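Local structure of DNA polymerase sliding clamp 3 (Sulfolobus tokodaii, 3AIZ) at residues V137-I142 and L163-N168; I154-E159 and E200-T205; S12-T17 and I47-P52. The protein forms part of a ring that encircles DNA and tethers DNA polymerase and other processing proteins to it during replication. One frame throughout, in Å; residues are numbered along the deposited sequence.

All three contacts press a helix against an antiparallel sheet through apolar side chains, nearly all of them buried. Interactions 1 and 2 lie about 7 Å apart between centres, in the C-terminal half: they use adjacent strands, 162-168 and 153-159, of one sheet, paired here with different helix segments, 137-142 and 200-205, and Leu-165 of the first packs on Phe-156 of the second. Interaction 3 stands near the centre of the chain, in the N-terminal half, though Thr-17 reaches Asn-204 and Thr-205 of interaction 2. Phenylalanine, leucine, valine and isoleucine build the C-terminal pair, whereas isoleucine alone makes interaction 3. In interactions 2 and 3 the helix segment binds a sulfate, probably from the crystallisation liquor.

Interaction 1. Residues V137-I142 and L163-N168; sequences VTFTDI and LYLSAN
The helix segment 137-142 passes over the strand segment 163-168 with its closest CA atoms, those of Ile-142 and Leu-165, 9.0 Å apart, so that side chains alone bridge the gap. Leu-165 does the bridging from the strand. Its methyl CD1 lies 4.2 Å from CE1 of Phe-139 and is equally close to the branch methyl CG2 of Ile-142, and its side chain crosses each of the two at about a right angle. The first bond of Phe-139 is not aimed at the strand, but with CG opposite the backbone N (chi1 177°) the ring comes nearer and meets the leucine methyl obliquely. Ile-142 points toward the strand and offers its short branch. The contact belongs to the helix-on-sheet layering of the PCNA fold, in which the helices of each subunit line the DNA channel and the sheets form the outer layer of the ring. Phe-139 and Ile-142 divide the work on the helix: the phenyl ring also packs on Val-215 and Ile-217 of strand 214-220, while the isoleucine spreads over Ile-176 and Leu-178 of strand 172-178. From the other side of strand 163-168, Tyr-164 packs against Arg-110 of the neighbouring PCNA B subunit, and Asp-141, on the exposed side of the helix, forms a salt bridge with Arg-209.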
loop_
_atom_site.group_PDB
_atom_site.type_symbol
_atom_site.label_atom_id
_atom_site.label_comp_id
_atom_site.label_asym_id
_atom_site.label_seq_id
_atom_site.Cartn_x
_atom_site.Cartn_y
_atom_site.Cartn_z
ATOM N N VAL C 137 -6.411 -24.958 -12.395
ATOM C CA VAL C 137 -6.453 -23.679 -11.698
ATOM C C VAL C 137 -6.195 -23.863 -10.205
ATOM O O VAL C 137 -5.380 -23.154 -9.616
ATOM C CB VAL C 137 -7.795 -22.947 -11.922
ATOM C CG1 VAL C 137 -8.965 -23.895 -11.709
ATOM C CG2 VAL C 137 -7.899 -21.738 -11.009
ATOM N N THR C 138 -6.886 -24.823 -9.598
ATOM C CA THR C 138 -6.704 -25.113 -8.180
ATOM C C THR C 138 -5.268 -25.536 -7.892
ATOM O O THR C 138 -4.668 -25.106 -6.907
ATOM C CB THR C 138 -7.653 -26.227 -7.705
ATOM O OG1 THR C 138 -9.011 -25.853 -7.970
ATOM C CG2 THR C 138 -7.480 -26.474 -6.215
ATOM N N PHE C 139 -4.721 -26.379 -8.761
ATOM C CA PHE C 139 -3.376 -26.906 -8.568
ATOM C C PHE C 139 -2.307 -25.836 -8.757
ATOM O O PHE C 139 -1.410 -25.695 -7.927
ATOM C CB PHE C 139 -3.114 -28.083 -9.511
ATOM C CG PHE C 139 -1.718 -28.630 -9.419
ATOM C CD1 PHE C 139 -1.327 -29.385 -8.326
ATOM C CD2 PHE C 139 -0.797 -28.390 -10.425
ATOM C CE1 PHE C 139 -0.042 -29.888 -8.237
ATOM C CE2 PHE C 139 0.489 -28.892 -10.342
ATOM C CZ PHE C 139 0.866 -29.641 -9.247
ATOM N N THR C 140 -2.407 -25.088 -9.851
ATOM C CA THR C 140 -1.432 -24.045 -10.151
ATOM C C THR C 140 -1.404 -22.965 -9.069
ATOM O O THR C 140 -0.332 -22.513 -8.669
ATOM C CB THR C 140 -1.676 -23.408 -11.534
ATOM O OG1 THR C 140 -3.036 -22.967 -11.633
ATOM C CG2 THR C 140 -1.394 -24.415 -12.640
ATOM N N ASP C 141 -2.581 -22.560 -8.597
ATOM C CA ASP C 141 -2.671 -21.617 -7.485
ATOM C C ASP C 141 -1.793 -22.077 -6.329
ATOM O O ASP C 141 -0.959 -21.323 -5.829
ATOM C CB ASP C 141 -4.119 -21.477 -7.005
ATOM C CG ASP C 141 -4.941 -20.548 -7.879
ATOM O OD1 ASP C 141 -4.346 -19.709 -8.587
ATOM O OD2 ASP C 141 -6.187 -20.649 -7.847
ATOM N N ILE C 142 -1.986 -23.323 -5.911
ATOM C CA ILE C 142 -1.208 -23.901 -4.823
ATOM C C ILE C 142 0.278 -23.918 -5.164
ATOM O O ILE C 142 1.126 -23.684 -4.304
ATOM C CB ILE C 142 -1.684 -25.330 -4.502
ATOM C CG1 ILE C 142 -3.129 -25.298 -3.999
ATOM C CG2 ILE C 142 -0.768 -25.986 -3.478
ATOM C CD1 ILE C 142 -3.680 -26.655 -3.633
ATOM N N LEU C 163 -3.394 -35.971 -1.086
ATOM C CA LEU C 163 -2.089 -35.498 -1.526
ATOM C C LEU C 163 -1.581 -34.375 -0.628
ATOM O O LEU C 163 -2.290 -33.402 -0.369
ATOM C CB LEU C 163 -2.160 -35.020 -2.977
ATOM C CG LEU C 163 -0.841 -34.566 -3.604
ATOM C CD1 LEU C 163 0.212 -35.654 -3.485
ATOM C CD2 LEU C 163 -1.048 -34.174 -5.053
ATOM N N TYR C 164 -0.347 -34.516 -0.158
ATOM C CA TYR C 164 0.261 -33.518 0.710
ATOM C C TYR C 164 1.515 -32.932 0.074
ATOM O O TYR C 164 2.517 -33.625 -0.091
ATOM C CB TYR C 164 0.606 -34.130 2.068
ATOM C CG TYR C 164 -0.592 -34.625 2.844
ATOM C CD1 TYR C 164 -0.945 -35.969 2.835
ATOM C CD2 TYR C 164 -1.371 -33.749 3.590
ATOM C CE1 TYR C 164 -2.039 -36.425 3.546
ATOM C CE2 TYR C 164 -2.466 -34.197 4.302
ATOM C CZ TYR C 164 -2.796 -35.535 4.277
ATOM O OH TYR C 164 -3.885 -35.983 4.984
ATOM N N LEU C 165 1.456 -31.652 -0.278
ATOM C CA LEU C 165 2.606 -30.969 -0.857
ATOM C C LEU C 165 3.344 -30.175 0.210
ATOM O O LEU C 165 2.805 -29.223 0.770
ATOM C CB LEU C 165 2.167 -30.041 -1.990
ATOM C CG LEU C 165 1.274 -30.663 -3.061
ATOM C CD1 LEU C 165 1.038 -29.673 -4.187
ATOM C CD2 LEU C 165 1.890 -31.943 -3.594
ATOM N N SER C 166 4.580 -30.569 0.490
ATOM C CA SER C 166 5.378 -29.898 1.506
ATOM C C SER C 166 6.525 -29.109 0.887
ATOM O O SER C 166 7.496 -29.687 0.403
ATOM C CB SER C 166 5.929 -30.911 2.510
ATOM O OG SER C 166 4.881 -31.600 3.166
ATOM N N ALA C 167 6.401 -27.785 0.904
ATOM C CA ALA C 167 7.472 -26.911 0.445
ATOM C C ALA C 167 8.634 -26.957 1.430
ATOM O O ALA C 167 8.630 -26.258 2.442
ATOM C CB ALA C 167 6.962 -25.489 0.287
ATOM N N ASN C 168 9.627 -27.786 1.127
ATOM C CA ASN C 168 10.749 -28.007 2.030
ATOM C C ASN C 168 11.797 -26.906 1.978
ATOM O O ASN C 168 12.638 -26.876 1.082
ATOM C CB ASN C 168 11.409 -29.351 1.735
ATOM C CG ASN C 168 10.432 -30.499 1.798
ATOM O OD1 ASN C 168 9.736 -30.683 2.797
ATOM N ND2 ASN C 168 10.371 -31.280 0.726
#

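Interaction 2. Residues I154-E159 and E200-T205; sequences ITFKAE and EYVVNT. With SO4 (sulfate ion), chain H.
Val-202 is the hub of the apolar contact, facing both Ile-154 and Phe-156 from the short helix 199-203. Methyl CD1 at the end of Ile-154 comes within 4.0 Å of CB of Val-202, the two side chains running at a slant to one another, and the same methyl brushes CG2 of Val-203 at 4.5 Å. Phe-156 and Val-202 reach toward each other from opposite directions. With CG1 of the valine opposite its backbone N (chi1 174°), both methyls are turned to the strand: CG1 lies 4.1 Å from CZ of Phe-156, and CG2 is just as near to CE1, meeting the ring at an oblique angle. Ile-143 and Ile-146 of helix 136-149 close in on the same cluster, tying the two helices of the C-terminal half to one sheet.

Hydrogen bonds lie beyond this apolar patch. Where the helix ends, the carbonyl O of Val-202 is gripped twice by Thr-205, through its backbone N and through OG1, the latter at 2.7 Å from Val-202 O and in the carbonyl plane. Thr-205 OG1 is also bonded to Tyr-229. Farther out, the hydroxyl OH of Tyr-201 donates to O1 of a sulfate ion, probably from the crystallisation liquor, at 3.1 Å; that oxygen sits at the edge of the ring, in its plane, and Ser-42 holds the ion as well. CG of Glu-200 covers one face of the tyrosine ring.

The ionic element is a salt bridge along the strand, Lys-157 NZ to Glu-159 OE1 at 3.4 Å. Cohesion between helix and strand therefore rests on buried hydrocarbon, while the polar bonds are made within each segment or to partners beyond them, and Thr-205 ties down the carbonyl of Val-202 at the helix end.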
loop_
_atom_site.group_PDB
_atom_site.type_symbol
_atom_site.label_atom_id
_atom_site.label_comp_id
_atom_site.label_asym_id
_atom_site.label_seq_id
_atom_site.Cartn_x
_atom_site.Cartn_y
_atom_site.Cartn_z
ATOM N N ILE C 154 10.058 -29.917 -3.094
ATOM C CA ILE C 154 8.664 -30.122 -2.726
ATOM C C ILE C 154 8.397 -31.605 -2.512
ATOM O O ILE C 154 8.478 -32.396 -3.452
ATOM C CB ILE C 154 7.707 -29.618 -3.818
ATOM C CG1 ILE C 154 7.938 -28.132 -4.096
ATOM C CG2 ILE C 154 6.261 -29.871 -3.417
ATOM C CD1 ILE C 154 7.019 -27.567 -5.154
ATOM N N THR C 155 8.082 -31.983 -1.277
ATOM C CA THR C 155 7.739 -33.368 -0.981
ATOM C C THR C 155 6.305 -33.670 -1.394
ATOM O O THR C 155 5.361 -33.067 -0.878
ATOM C CB THR C 155 7.906 -33.702 0.514
ATOM O OG1 THR C 155 9.297 -33.748 0.847
ATOM C CG2 THR C 155 7.281 -35.052 0.825
ATOM N N PHE C 156 6.150 -34.595 -2.337
ATOM C CA PHE C 156 4.837 -35.094 -2.721
ATOM C C PHE C 156 4.545 -36.358 -1.929
ATOM O O PHE C 156 5.225 -37.371 -2.092
ATOM C CB PHE C 156 4.790 -35.400 -4.219
ATOM C CG PHE C 156 4.616 -34.185 -5.086
ATOM C CD1 PHE C 156 5.621 -33.237 -5.187
ATOM C CD2 PHE C 156 3.453 -34.002 -5.817
ATOM C CE1 PHE C 156 5.465 -32.125 -5.991
ATOM C CE2 PHE C 156 3.291 -32.891 -6.622
ATOM C CZ PHE C 156 4.298 -31.952 -6.709
ATOM N N LYS C 157 3.539 -36.298 -1.064
ATOM C CA LYS C 157 3.204 -37.436 -0.218
ATOM C C LYS C 157 1.729 -37.803 -0.325
ATOM O O LYS C 157 0.853 -36.958 -0.142
ATOM C CB LYS C 157 3.579 -37.147 1.237
ATOM C CG LYS C 157 3.313 -38.293 2.199
ATOM C CD LYS C 157 4.042 -38.074 3.514
ATOM C CE LYS C 157 3.667 -39.124 4.548
ATOM N NZ LYS C 157 2.252 -38.978 4.992
ATOM N N ALA C 158 1.464 -39.067 -0.628
ATOM C CA ALA C 158 0.097 -39.561 -0.718
ATOM C C ALA C 158 -0.226 -40.457 0.473
ATOM O O ALA C 158 0.491 -41.418 0.751
ATOM C CB ALA C 158 -0.112 -40.307 -2.024
ATOM N N GLU C 159 -1.305 -40.133 1.177
ATOM C CA GLU C 159 -1.717 -40.902 2.345
ATOM C C GLU C 159 -3.237 -40.951 2.466
ATOM O O GLU C 159 -3.891 -39.918 2.616
ATOM C CB GLU C 159 -1.107 -40.309 3.616
ATOM C CG GLU C 159 -1.401 -41.105 4.878
ATOM C CD GLU C 159 -0.695 -40.545 6.101
ATOM O OE1 GLU C 159 -0.806 -39.325 6.350
ATOM O OE2 GLU C 159 -0.031 -41.328 6.813
ATOM N N GLU C 200 11.672 -25.611 -8.021
ATOM C CA GLU C 200 11.619 -24.754 -9.201
ATOM C C GLU C 200 11.003 -25.448 -10.415
ATOM O O GLU C 200 10.252 -24.835 -11.175
ATOM C CB GLU C 200 13.011 -24.216 -9.549
ATOM C CG GLU C 200 14.068 -25.292 -9.736
ATOM C CD GLU C 200 15.393 -24.727 -10.211
ATOM O OE1 GLU C 200 16.447 -25.175 -9.709
ATOM O OE2 GLU C 200 15.380 -23.832 -11.084
ATOM N N TYR C 201 11.317 -26.728 -10.590
ATOM C CA TYR C 201 10.827 -27.483 -11.740
ATOM C C TYR C 201 9.308 -27.654 -11.719
ATOM O O TYR C 201 8.651 -27.553 -12.755
ATOM C CB TYR C 201 11.521 -28.844 -11.827
ATOM C CG TYR C 201 13.030 -28.751 -11.827
ATOM C CD1 TYR C 201 13.777 -29.279 -10.781
ATOM C CD2 TYR C 201 13.707 -28.124 -12.864
ATOM C CE1 TYR C 201 15.157 -29.192 -10.774
ATOM C CE2 TYR C 201 15.086 -28.031 -12.866
ATOM C CZ TYR C 201 15.806 -28.566 -11.819
ATOM O OH TYR C 201 17.178 -28.476 -11.817
ATOM N N VAL C 202 8.754 -27.912 -10.539
ATOM C CA VAL C 202 7.309 -28.050 -10.397
ATOM C C VAL C 202 6.630 -26.702 -10.586
ATOM O O VAL C 202 5.692 -26.569 -11.371
ATOM C CB VAL C 202 6.919 -28.613 -9.018
ATOM C CG1 VAL C 202 5.406 -28.602 -8.850
ATOM C CG2 VAL C 202 7.471 -30.019 -8.839
ATOM N N VAL C 203 7.121 -25.704 -9.860
ATOM C CA VAL C 203 6.559 -24.359 -9.898
ATOM C C VAL C 203 6.502 -23.778 -11.310
ATOM O O VAL C 203 5.513 -23.152 -11.690
ATOM C CB VAL C 203 7.348 -23.400 -8.988
ATOM C CG1 VAL C 203 6.928 -21.965 -9.242
ATOM C CG2 VAL C 203 7.148 -23.776 -7.528
ATOM N N ASN C 204 7.561 -23.995 -12.082
ATOM C CA ASN C 204 7.664 -23.424 -13.422
ATOM C C ASN C 204 6.626 -23.946 -14.417
ATOM O O ASN C 204 6.629 -23.555 -15.583
ATOM C CB ASN C 204 9.077 -23.617 -13.980
ATOM C CG ASN C 204 10.103 -22.741 -13.287
ATOM O OD1 ASN C 204 9.755 -21.784 -12.594
ATOM N ND2 ASN C 204 11.379 -23.061 -13.475
ATOM N N THR C 205 5.739 -24.823 -13.959
ATOM C CA THR C 205 4.683 -25.349 -14.818
ATOM C C THR C 205 3.355 -24.649 -14.542
ATOM O O THR C 205 2.333 -24.974 -15.146
ATOM C CB THR C 205 4.504 -26.874 -14.644
ATOM O OG1 THR C 205 3.987 -27.158 -13.338
ATOM C CG2 THR C 205 5.830 -27.592 -14.827
HETATM S S SO4 H . 17.808 -26.288 -15.564
HETATM O O1 SO4 H . 17.855 -26.450 -14.113
HETATM O O2 SO4 H . 19.129 -25.902 -16.053
HETATM O O3 SO4 H . 17.412 -27.549 -16.184
HETATM O O4 SO4 H . 16.836 -25.252 -15.910
#

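Interaction 3. Residues S12-T17 and I47-P52. With SO4 (sulfate ion), chain G.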
loop_
_atom_site.group_PDB
_atom_site.type_symbol
_atom_site.label_atom_id
_atom_site.label_comp_id
_atom_site.label_asym_id
_atom_site.label_seq_id
_atom_site.Cartn_x
_atom_site.Cartn_y
_atom_site.Cartn_z
ATOM N N SER C 12 -0.674 -19.647 -26.311
ATOM C CA SER C 12 0.641 -19.036 -26.162
ATOM C C SER C 12 1.309 -19.416 -24.843
ATOM O O SER C 12 2.533 -19.526 -24.768
ATOM C CB SER C 12 0.545 -17.513 -26.282
ATOM O OG SER C 12 -0.209 -16.963 -25.218
ATOM N N TYR C 13 0.502 -19.618 -23.807
ATOM C CA TYR C 13 1.030 -19.928 -22.480
ATOM C C TYR C 13 1.700 -21.299 -22.409
ATOM O O TYR C 13 2.516 -21.552 -21.523
ATOM C CB TYR C 13 -0.062 -19.804 -21.415
ATOM C CG TYR C 13 -0.280 -18.385 -20.940
ATOM C CD1 TYR C 13 -1.218 -17.563 -21.548
ATOM C CD2 TYR C 13 0.461 -17.865 -19.886
ATOM C CE1 TYR C 13 -1.415 -16.265 -21.117
ATOM C CE2 TYR C 13 0.271 -16.570 -19.448
ATOM C CZ TYR C 13 -0.669 -15.774 -20.066
ATOM O OH TYR C 13 -0.863 -14.482 -19.633
ATOM N N ILE C 14 1.354 -22.181 -23.342
ATOM C CA ILE C 14 2.012 -23.478 -23.437
ATOM C C ILE C 14 3.499 -23.280 -23.703
ATOM O O ILE C 14 4.342 -24.002 -23.170
ATOM C CB ILE C 14 1.418 -24.337 -24.572
ATOM C CG1 ILE C 14 -0.074 -24.580 -24.342
ATOM C CG2 ILE C 14 2.161 -25.659 -24.685
ATOM C CD1 ILE C 14 -0.728 -25.404 -25.431
ATOM N N PHE C 15 3.810 -22.285 -24.528
ATOM C CA PHE C 15 5.183 -22.010 -24.933
ATOM C C PHE C 15 5.892 -21.098 -23.939
ATOM O O PHE C 15 7.118 -21.113 -23.834
ATOM C CB PHE C 15 5.205 -21.407 -26.337
ATOM C CG PHE C 15 4.615 -22.306 -27.382
ATOM C CD1 PHE C 15 3.245 -22.369 -27.566
ATOM C CD2 PHE C 15 5.429 -23.099 -28.172
ATOM C CE1 PHE C 15 2.700 -23.203 -28.521
ATOM C CE2 PHE C 15 4.888 -23.935 -29.129
ATOM C CZ PHE C 15 3.522 -23.986 -29.304
ATOM N N ARG C 16 5.115 -20.308 -23.208
ATOM C CA ARG C 16 5.670 -19.473 -22.151
ATOM C C ARG C 16 6.093 -20.346 -20.972
ATOM O O ARG C 16 7.042 -20.024 -20.258
ATOM C CB ARG C 16 4.653 -18.419 -21.714
ATOM C CG ARG C 16 4.155 -17.548 -22.857
ATOM C CD ARG C 16 3.121 -16.544 -22.389
ATOM N NE ARG C 16 3.664 -15.621 -21.398
ATOM C CZ ARG C 16 2.989 -14.599 -20.884
ATOM N NH1 ARG C 16 1.742 -14.365 -21.271
ATOM N NH2 ARG C 16 3.561 -13.809 -19.986
ATOM N N THR C 17 5.386 -21.456 -20.779
ATOM C CA THR C 17 5.764 -22.435 -19.769
ATOM C C THR C 17 7.090 -23.083 -20.147
ATOM O O THR C 17 7.983 -23.228 -19.313
ATOM C CB THR C 17 4.705 -23.544 -19.617
ATOM O OG1 THR C 17 3.473 -22.980 -19.154
ATOM C CG2 THR C 17 5.175 -24.592 -18.624
ATOM N N ILE C 47 9.906 -33.143 -21.123
ATOM C CA ILE C 47 8.602 -32.621 -21.503
ATOM C C ILE C 47 8.066 -33.291 -22.762
ATOM O O ILE C 47 8.729 -33.311 -23.798
ATOM C CB ILE C 47 8.661 -31.100 -21.719
ATOM C CG1 ILE C 47 9.308 -30.424 -20.507
ATOM C CG2 ILE C 47 7.271 -30.544 -21.986
ATOM C CD1 ILE C 47 9.457 -28.928 -20.641
ATOM N N ASP C 48 6.861 -33.840 -22.663
ATOM C CA ASP C 48 6.229 -34.507 -23.792
ATOM C C ASP C 48 4.834 -33.941 -24.035
ATOM O O ASP C 48 3.899 -34.219 -23.282
ATOM C CB ASP C 48 6.153 -36.012 -23.546
ATOM C CG ASP C 48 5.618 -36.768 -24.741
ATOM O OD1 ASP C 48 5.952 -36.389 -25.883
ATOM O OD2 ASP C 48 4.863 -37.743 -24.538
ATOM N N ILE C 49 4.697 -33.149 -25.093
ATOM C CA ILE C 49 3.432 -32.494 -25.403
ATOM C C ILE C 49 2.803 -33.032 -26.682
ATOM O O ILE C 49 3.493 -33.279 -27.672
ATOM C CB ILE C 49 3.611 -30.971 -25.538
ATOM C CG1 ILE C 49 4.185 -30.384 -24.247
ATOM C CG2 ILE C 49 2.286 -30.308 -25.886
ATOM C CD1 ILE C 49 4.484 -28.901 -24.326
ATOM N N LEU C 50 1.488 -33.218 -26.650
ATOM C CA LEU C 50 0.742 -33.628 -27.832
ATOM C C LEU C 50 -0.484 -32.747 -28.023
ATOM O O LEU C 50 -1.387 -32.731 -27.187
ATOM C CB LEU C 50 0.315 -35.091 -27.729
ATOM C CG LEU C 50 -0.620 -35.572 -28.843
ATOM C CD1 LEU C 50 0.034 -35.410 -30.209
ATOM C CD2 LEU C 50 -1.036 -37.017 -28.615
ATOM N N ILE C 51 -0.503 -32.009 -29.125
ATOM C CA ILE C 51 -1.633 -31.156 -29.461
ATOM C C ILE C 51 -2.307 -31.690 -30.718
ATOM O O ILE C 51 -1.915 -31.346 -31.832
ATOM C CB ILE C 51 -1.189 -29.702 -29.685
ATOM C CG1 ILE C 51 -0.353 -29.215 -28.498
ATOM C CG2 ILE C 51 -2.394 -28.806 -29.899
ATOM C CD1 ILE C 51 0.169 -27.807 -28.654
ATOM N N PRO C 52 -3.323 -32.545 -30.536
ATOM C CA PRO C 52 -4.024 -33.234 -31.626
ATOM C C PRO C 52 -4.593 -32.268 -32.659
ATOM O O PRO C 52 -4.805 -31.093 -32.361
ATOM C CB PRO C 52 -5.163 -33.960 -30.904
ATOM C CG PRO C 52 -4.675 -34.132 -29.509
ATOM C CD PRO C 52 -3.867 -32.907 -29.217
HETATM S S SO4 G . 6.769 -14.797 -18.760
HETATM O O1 SO4 G . 7.440 -15.918 -18.107
HETATM O O2 SO4 G . 6.567 -15.108 -20.175
HETATM O O3 SO4 G . 5.476 -14.565 -18.119
HETATM O O4 SO4 G . 7.594 -13.598 -18.637
#
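Ile-14 of segment 12-17 divides itself between two isoleucines of strand segment 47-52, giving one branch to each, and the whole contact is made by this single kind of residue. Its short branch, CG2, lies 4.0 Å from CD1 of Ile-49, whereas its long branch ends in CD1, 4.1 Å from CD1 of Ile-51. The second pair reach toward each other tip to tip; the first meet at a slant. In Ile-14 the long branch stands opposite the carbonyl carbon (chi1 -60°) and CG2 opposite the backbone N, which spreads the two methyls over alternate residues of the strand.

Ile-49 and Ile-51 project from the same side of strand 45-52, as alternate residues of an extended chain do. The packing is that of helix 8-18 against the long sheet of the PCNA fold, which runs from the N-terminal into the C-terminal half of the subunit. On neighbouring strands, Ile-36 and Ala-237 flank Ile-49, and Leu-34 touches Ile-51.

Polar contacts are made by Arg-16, Tyr-13 and Thr-17, while Phe-15 packs on Phe-74 and Leu-78 of helix 71-78. Arg-16, its side chain bent at chi3 (62°), lays its guanidinium edge-on to a sulfate ion, and its NE donates to O2 of the ion at 3.2 Å. Arg-16 NH2 donates to sulfate O3 at 2.8 Å. A further, weak bond runs from NH2 to O2. The ion is probably from the crystallisation liquor; helix 8-18 belongs to the helical layer that lines the DNA channel in the PCNA fold. CD of Arg-16 sits 3.9 Å above one face of the Tyr-13 ring, toward its rim. The carbonyl O of Tyr-13 accepts from both N and OG1 of Thr-17, which reach it from opposite faces of its plane, OG1 at 2.9 Å from that oxygen.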